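Local coordinates for protein quercetin 2,3-dioxygenase (Escherichia coli, PDB 1TQ5) that cleaves the flavonol quercetin with dioxygen in vitro as a metal-dependent bicupin of the pirin family, its physiological role being unknown, at residues A[64-70]-A[111-117]; A[141-147]-A[159-165]. All coordinates share one frame; numbering follows the deposited sequence.

Contact 1: residues A[64-70]-A[111-117]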
# COMPACT_ATOMS: atom_id res chain seq x y z
N ILE A 64 -2.66 -3.73 -8.72
CA ILE A 64 -3.50 -3.24 -7.63
C ILE A 64 -3.39 -4.11 -6.40
O ILE A 64 -3.81 -5.27 -6.40
CB ILE A 64 -4.98 -3.18 -8.05
CG1 ILE A 64 -5.12 -2.46 -9.39
CG2 ILE A 64 -5.79 -2.46 -6.98
CD1 ILE A 64 -4.64 -1.03 -9.38
N LEU A 65 -2.83 -3.54 -5.33
CA LEU A 65 -2.66 -4.27 -4.08
C LEU A 65 -3.60 -3.76 -3.00
O LEU A 65 -3.76 -2.55 -2.82
CB LEU A 65 -1.22 -4.12 -3.60
CG LEU A 65 -0.95 -4.60 -2.17
CD1 LEU A 65 -0.91 -6.12 -2.13
CD2 LEU A 65 0.36 -4.01 -1.69
N THR A 66 -4.22 -4.68 -2.27
CA THR A 66 -5.12 -4.32 -1.18
C THR A 66 -4.62 -4.88 0.16
O THR A 66 -4.21 -6.04 0.23
CB THR A 66 -6.54 -4.89 -1.40
OG1 THR A 66 -7.03 -4.51 -2.69
CG2 THR A 66 -7.49 -4.36 -0.32
N TYR A 67 -4.63 -4.05 1.19
CA TYR A 67 -4.23 -4.47 2.53
C TYR A 67 -5.39 -4.13 3.47
O TYR A 67 -5.70 -2.95 3.68
CB TYR A 67 -2.95 -3.76 2.98
CG TYR A 67 -2.49 -4.15 4.37
CD1 TYR A 67 -2.66 -5.46 4.84
CD2 TYR A 67 -1.86 -3.23 5.20
CE1 TYR A 67 -2.22 -5.84 6.10
CE2 TYR A 67 -1.41 -3.60 6.47
CZ TYR A 67 -1.59 -4.91 6.91
OH TYR A 67 -1.15 -5.28 8.16
N VAL A 68 -6.04 -5.16 4.01
CA VAL A 68 -7.17 -4.97 4.91
C VAL A 68 -6.70 -4.78 6.35
O VAL A 68 -6.01 -5.63 6.90
CB VAL A 68 -8.13 -6.17 4.85
CG1 VAL A 68 -9.36 -5.90 5.71
CG2 VAL A 68 -8.54 -6.44 3.40
N LEU A 69 -7.11 -3.66 6.94
CA LEU A 69 -6.74 -3.31 8.30
C LEU A 69 -7.80 -3.70 9.32
O LEU A 69 -7.49 -4.11 10.44
CB LEU A 69 -6.48 -1.81 8.39
CG LEU A 69 -5.43 -1.26 7.43
CD1 LEU A 69 -5.39 0.26 7.51
CD2 LEU A 69 -4.08 -1.85 7.77
N GLU A 70 -9.07 -3.58 8.93
CA GLU A 70 -10.17 -3.90 9.82
C GLU A 70 -11.38 -4.38 9.01
O GLU A 70 -11.69 -3.82 7.96
CB GLU A 70 -10.55 -2.66 10.63
CG GLU A 70 -11.69 -2.86 11.62
CD GLU A 70 -12.18 -1.55 12.21
OE1 GLU A 70 -11.34 -0.78 12.73
OE2 GLU A 70 -13.40 -1.28 12.15
N ARG A 111 -17.92 -2.11 9.67
CA ARG A 111 -17.22 -1.35 8.63
C ARG A 111 -15.96 -2.03 8.12
O ARG A 111 -15.45 -2.98 8.72
CB ARG A 111 -16.85 0.05 9.15
CG ARG A 111 -15.74 0.05 10.18
CD ARG A 111 -15.29 1.48 10.50
NE ARG A 111 -14.17 1.46 11.44
CZ ARG A 111 -13.42 2.51 11.75
NH1 ARG A 111 -12.43 2.38 12.62
NH2 ARG A 111 -13.65 3.69 11.18
N LEU A 112 -15.47 -1.54 6.99
CA LEU A 112 -14.27 -2.06 6.37
C LEU A 112 -13.23 -0.95 6.26
O LEU A 112 -13.53 0.15 5.82
CB LEU A 112 -14.59 -2.63 4.98
CG LEU A 112 -13.43 -2.92 4.01
CD1 LEU A 112 -12.54 -4.01 4.55
CD2 LEU A 112 -14.02 -3.32 2.66
N HIS A 113 -12.01 -1.25 6.67
CA HIS A 113 -10.92 -0.28 6.60
C HIS A 113 -9.77 -0.92 5.84
O HIS A 113 -9.24 -1.95 6.26
CB HIS A 113 -10.47 0.12 8.00
CG HIS A 113 -9.45 1.21 8.02
ND1 HIS A 113 -8.84 1.64 9.18
CD2 HIS A 113 -8.93 1.96 7.02
CE1 HIS A 113 -7.99 2.61 8.89
NE2 HIS A 113 -8.03 2.82 7.59
N LEU A 114 -9.38 -0.32 4.72
CA LEU A 114 -8.29 -0.87 3.93
C LEU A 114 -7.44 0.15 3.20
O LEU A 114 -7.81 1.32 3.06
CB LEU A 114 -8.85 -1.86 2.90
CG LEU A 114 -9.85 -1.32 1.87
CD1 LEU A 114 -9.16 -0.36 0.93
CD2 LEU A 114 -10.44 -2.47 1.08
N TYR A 115 -6.27 -0.31 2.76
CA TYR A 115 -5.36 0.50 1.97
C TYR A 115 -5.47 -0.04 0.55
O TYR A 115 -5.43 -1.25 0.35
CB TYR A 115 -3.91 0.34 2.43
CG TYR A 115 -3.45 1.35 3.46
CD1 TYR A 115 -3.25 0.97 4.78
CD2 TYR A 115 -3.18 2.67 3.10
CE1 TYR A 115 -2.79 1.89 5.73
CE2 TYR A 115 -2.73 3.60 4.04
CZ TYR A 115 -2.53 3.20 5.36
OH TYR A 115 -2.07 4.10 6.29
N GLN A 116 -5.64 0.85 -0.42
CA GLN A 116 -5.71 0.45 -1.82
C GLN A 116 -4.47 1.03 -2.47
O GLN A 116 -4.36 2.24 -2.65
CB GLN A 116 -6.97 1.00 -2.49
CG GLN A 116 -8.20 0.14 -2.29
CD GLN A 116 -8.10 -1.19 -3.01
OE1 GLN A 116 -8.08 -1.26 -4.24
NE2 GLN A 116 -8.04 -2.27 -2.24
N ILE A 117 -3.52 0.16 -2.82
CA ILE A 117 -2.25 0.56 -3.40
C ILE A 117 -2.13 0.25 -4.90
O ILE A 117 -2.44 -0.86 -5.32
CB ILE A 117 -1.09 -0.16 -2.68
CG1 ILE A 117 -1.25 0.00 -1.16
CG2 ILE A 117 0.25 0.38 -3.16
CD1 ILE A 117 -1.27 1.43 -0.68
O HOH W 1 -8.41 0.91 11.82

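Contact 2: residues A[141-147]-A[159-165]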
# COMPACT_ATOMS: atom_id res chain seq x y z
N LYS A 141 10.62 -8.21 9.98
CA LYS A 141 10.61 -7.67 8.62
C LYS A 141 10.12 -8.75 7.65
O LYS A 141 10.88 -9.63 7.24
CB LYS A 141 12.03 -7.23 8.25
CG LYS A 141 12.16 -6.52 6.91
CD LYS A 141 13.61 -6.11 6.69
CE LYS A 141 13.78 -5.30 5.41
NZ LYS A 141 15.18 -4.82 5.24
N GLN A 142 8.84 -8.66 7.29
CA GLN A 142 8.22 -9.63 6.40
C GLN A 142 8.08 -9.12 4.96
O GLN A 142 7.60 -8.02 4.73
CB GLN A 142 6.84 -10.01 6.95
CG GLN A 142 6.10 -11.03 6.13
CD GLN A 142 4.75 -11.37 6.72
OE1 GLN A 142 3.83 -10.54 6.73
NE2 GLN A 142 4.62 -12.59 7.24
N LEU A 143 8.50 -9.95 4.01
CA LEU A 143 8.43 -9.60 2.59
C LEU A 143 7.04 -9.91 2.03
O LEU A 143 6.60 -11.06 2.06
CB LEU A 143 9.49 -10.38 1.83
CG LEU A 143 9.69 -10.07 0.34
CD1 LEU A 143 10.12 -8.62 0.17
CD2 LEU A 143 10.75 -11.01 -0.22
N VAL A 144 6.36 -8.89 1.53
CA VAL A 144 5.01 -9.06 0.99
C VAL A 144 4.98 -9.15 -0.54
O VAL A 144 4.28 -9.99 -1.10
CB VAL A 144 4.10 -7.90 1.44
CG1 VAL A 144 2.71 -8.06 0.85
CG2 VAL A 144 4.02 -7.87 2.96
N LEU A 145 5.72 -8.27 -1.20
CA LEU A 145 5.79 -8.26 -2.66
C LEU A 145 7.25 -8.31 -3.09
O LEU A 145 8.12 -7.77 -2.42
CB LEU A 145 5.15 -7.00 -3.24
CG LEU A 145 3.67 -6.73 -2.97
CD1 LEU A 145 3.27 -5.42 -3.65
CD2 LEU A 145 2.82 -7.88 -3.49
N SER A 146 7.50 -8.97 -4.22
CA SER A 146 8.84 -9.10 -4.78
C SER A 146 8.73 -9.36 -6.27
O SER A 146 7.72 -9.89 -6.74
CB SER A 146 9.60 -10.26 -4.12
OG SER A 146 9.97 -9.93 -2.80
N PRO A 147 9.76 -8.98 -7.04
CA PRO A 147 9.75 -9.19 -8.49
C PRO A 147 9.77 -10.69 -8.84
O PRO A 147 9.21 -11.10 -9.85
CB PRO A 147 11.03 -8.49 -8.95
CG PRO A 147 11.29 -7.47 -7.87
CD PRO A 147 10.96 -8.24 -6.62
N ASP A 159 10.10 -3.84 -10.62
CA ASP A 159 11.35 -3.98 -9.88
C ASP A 159 11.19 -3.31 -8.51
O ASP A 159 11.81 -2.29 -8.24
CB ASP A 159 12.50 -3.32 -10.64
CG ASP A 159 13.84 -3.49 -9.95
OD1 ASP A 159 14.75 -2.68 -10.21
OD2 ASP A 159 13.98 -4.45 -9.16
N MSE A 160 10.35 -3.89 -7.66
CA MSE A 160 10.13 -3.31 -6.34
C MSE A 160 9.84 -4.36 -5.28
O MSE A 160 9.32 -5.43 -5.57
CB MSE A 160 8.97 -2.31 -6.39
CG MSE A 160 7.58 -2.93 -6.48
SE MSE A 160 6.92 -3.51 -4.88
CE MSE A 160 6.32 -1.95 -4.21
N GLU A 161 10.19 -4.03 -4.04
CA GLU A 161 9.94 -4.91 -2.91
C GLU A 161 9.11 -4.15 -1.88
O GLU A 161 9.29 -2.95 -1.69
CB GLU A 161 11.25 -5.34 -2.25
CG GLU A 161 12.19 -6.11 -3.15
CD GLU A 161 13.40 -6.61 -2.40
OE1 GLU A 161 14.01 -5.80 -1.67
OE2 GLU A 161 13.73 -7.81 -2.53
N LEU A 162 8.20 -4.86 -1.23
CA LEU A 162 7.34 -4.28 -0.20
C LEU A 162 7.46 -5.14 1.05
O LEU A 162 7.32 -6.36 0.99
CB LEU A 162 5.88 -4.25 -0.66
CG LEU A 162 4.84 -3.81 0.40
CD1 LEU A 162 5.13 -2.38 0.86
CD2 LEU A 162 3.43 -3.91 -0.20
N TYR A 163 7.73 -4.50 2.17
CA TYR A 163 7.86 -5.19 3.45
C TYR A 163 6.83 -4.66 4.44
O TYR A 163 6.48 -3.48 4.41
CB TYR A 163 9.24 -4.94 4.05
CG TYR A 163 10.41 -5.42 3.23
CD1 TYR A 163 11.01 -6.65 3.50
CD2 TYR A 163 10.93 -4.64 2.20
CE1 TYR A 163 12.11 -7.08 2.77
CE2 TYR A 163 12.02 -5.07 1.46
CZ TYR A 163 12.61 -6.29 1.75
OH TYR A 163 13.69 -6.72 1.02
N ARG A 164 6.33 -5.55 5.29
CA ARG A 164 5.43 -5.16 6.36
C ARG A 164 6.35 -5.32 7.56
O ARG A 164 6.82 -6.42 7.85
CB ARG A 164 4.23 -6.10 6.48
CG ARG A 164 3.39 -5.79 7.71
CD ARG A 164 2.07 -6.54 7.72
NE ARG A 164 2.21 -7.99 7.66
CZ ARG A 164 1.20 -8.84 7.73
NH1 ARG A 164 1.41 -10.15 7.66
NH2 ARG A 164 -0.04 -8.38 7.89
N TRP A 165 6.62 -4.22 8.25
CA TRP A 165 7.54 -4.22 9.38
C TRP A 165 6.85 -3.95 10.71
O TRP A 165 6.37 -2.84 10.96
CB TRP A 165 8.60 -3.14 9.14
CG TRP A 165 9.98 -3.49 9.60
CD1 TRP A 165 10.32 -4.21 10.70
CD2 TRP A 165 11.21 -3.09 8.98
NE1 TRP A 165 11.69 -4.29 10.81
CE2 TRP A 165 12.26 -3.61 9.77
CE3 TRP A 165 11.53 -2.35 7.84
CZ2 TRP A 165 13.61 -3.41 9.45
CZ3 TRP A 165 12.87 -2.15 7.52
CH2 TRP A 165 13.89 -2.68 8.32

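Contact 1: residues A[64-70]-A[111-117]
Leu65 and Ile117 form an antiparallel hydrogen-bonded pair, and Tyr67 with Tyr115 forms the next. The strand axes come within 4.6 Å at 154°. Further along, Leu69 and Glu70 both face His113, a classic beta bulge. His113 O accepts both backbone N-H groups, from Leu69 N at 2.8 Å and from Glu70 N. At the bulge Leu69 lays CD1 over one face of the His113 imidazole, 3.8 Å from the ring centroid, a CH-pi contact. The same methyl lies 3.5 Å from Tyr115 CD1, so one methyl touches two aromatic side chains, the Tyr115 ring obliquely. A water at the imidazole edge is 2.8 Å from His113 ND1, while NE2 bonds to Asp45, which limits rotation of the ring.

These strands are neighbours in a beta sheet of the N-terminal cupin domain. Thr66, Val68, Leu114 and Gln116 line the face opposite Tyr67, Tyr115 and His113. The Gln116 side chain reaches to within about 5 Å of a bound cadmium ion and close to Glu103, probably a metal ligand. Val68 CG1 meets Leu112 CD1 at 3.9 Å.

At the end of the pair, Glu70 and Arg111 form a salt bridge. With CG anti to the backbone N (chi1 -179°), the Glu70 chain runs extended to CD, and OE2 meets Arg111 NE at 2.9 Å. Arg111 offers its guanidinium edge but approaches OE2 from above the carboxylate plane. The second bond, Arg111 NH1 to Glu70 OE1, is weak.

Contact 2: residues A[141-147]-A[159-165]
Lys141 to Ser146 and Glu161 to Trp165 run as antiparallel strands whose axes approach to 4.5 Å at 144°, with a classic beta bulge where Val144 and Leu145 both face Leu162. Leu162 O takes Val144 N at 2.8 Å and, more weakly, Leu145 N.

On one sheet face the Tyr163 ring is sandwiched. Lys141 CE lies over one side, 3.7 Å from the ring centroid, and Leu143 CD1 lies over the opposite side at 3.9 Å. Lys141 runs fully extended from chi1 -174° onward, which carries its methylenes across the Trp165 face, with CD 3.9 Å from the centroid of the six-membered ring. Its NZ ends above Tyr163 in a cation-pi contact. Tyr163 OH donates to Glu161 OE1 at 2.9 Å, and Glu161 also pairs with Arg150. A leucine in place of Tyr163 would probably leave Lys141 NZ without its aromatic partner and Glu161 OE1 without this hydroxyl.

On the other face Gln142 and Arg164 lie side by side, their amide and guanidinium planes 26° apart. Arg164 NH1 bonds to a lone pair of Gln142 OE1 at 2.6 Å, and NE adds a weak bond to the same oxygen. Further along this face, Leu145 CD1 packs on Leu162 CD2 at 3.8 Å. In this antiparallel strand pair of the C-terminal cupin domain, the Lys141 ammonium is probably stabilised by the ring face beneath it, while Gln142 OE1 holds the guanidinium edge turned toward it.

In the fold
Contact 1 closes before contact 2 opens along the chain, and their centres lie 16 Å apart. The first belongs to the N-terminal cupin domain and its seven-stranded antiparallel sheet. The second belongs to a different sheet, in the C-terminal cupin domain. The two sheets meet here: Leu65 CD2 lies 3.4 Å from Leu162 CD2 and 3.8 Å from Leu145 CD1, and a weak hydrogen bond joins Tyr67 OH and Arg164 NH2 across the same boundary. Phe90, from strand 90-94 next to 63-70, stacks on Tyr67 and also touches Val144 and Arg164. This fits a bicupin of two similar domains set face to face. Contact 1 lies near the metal site, whereas contact 2 lies away from it.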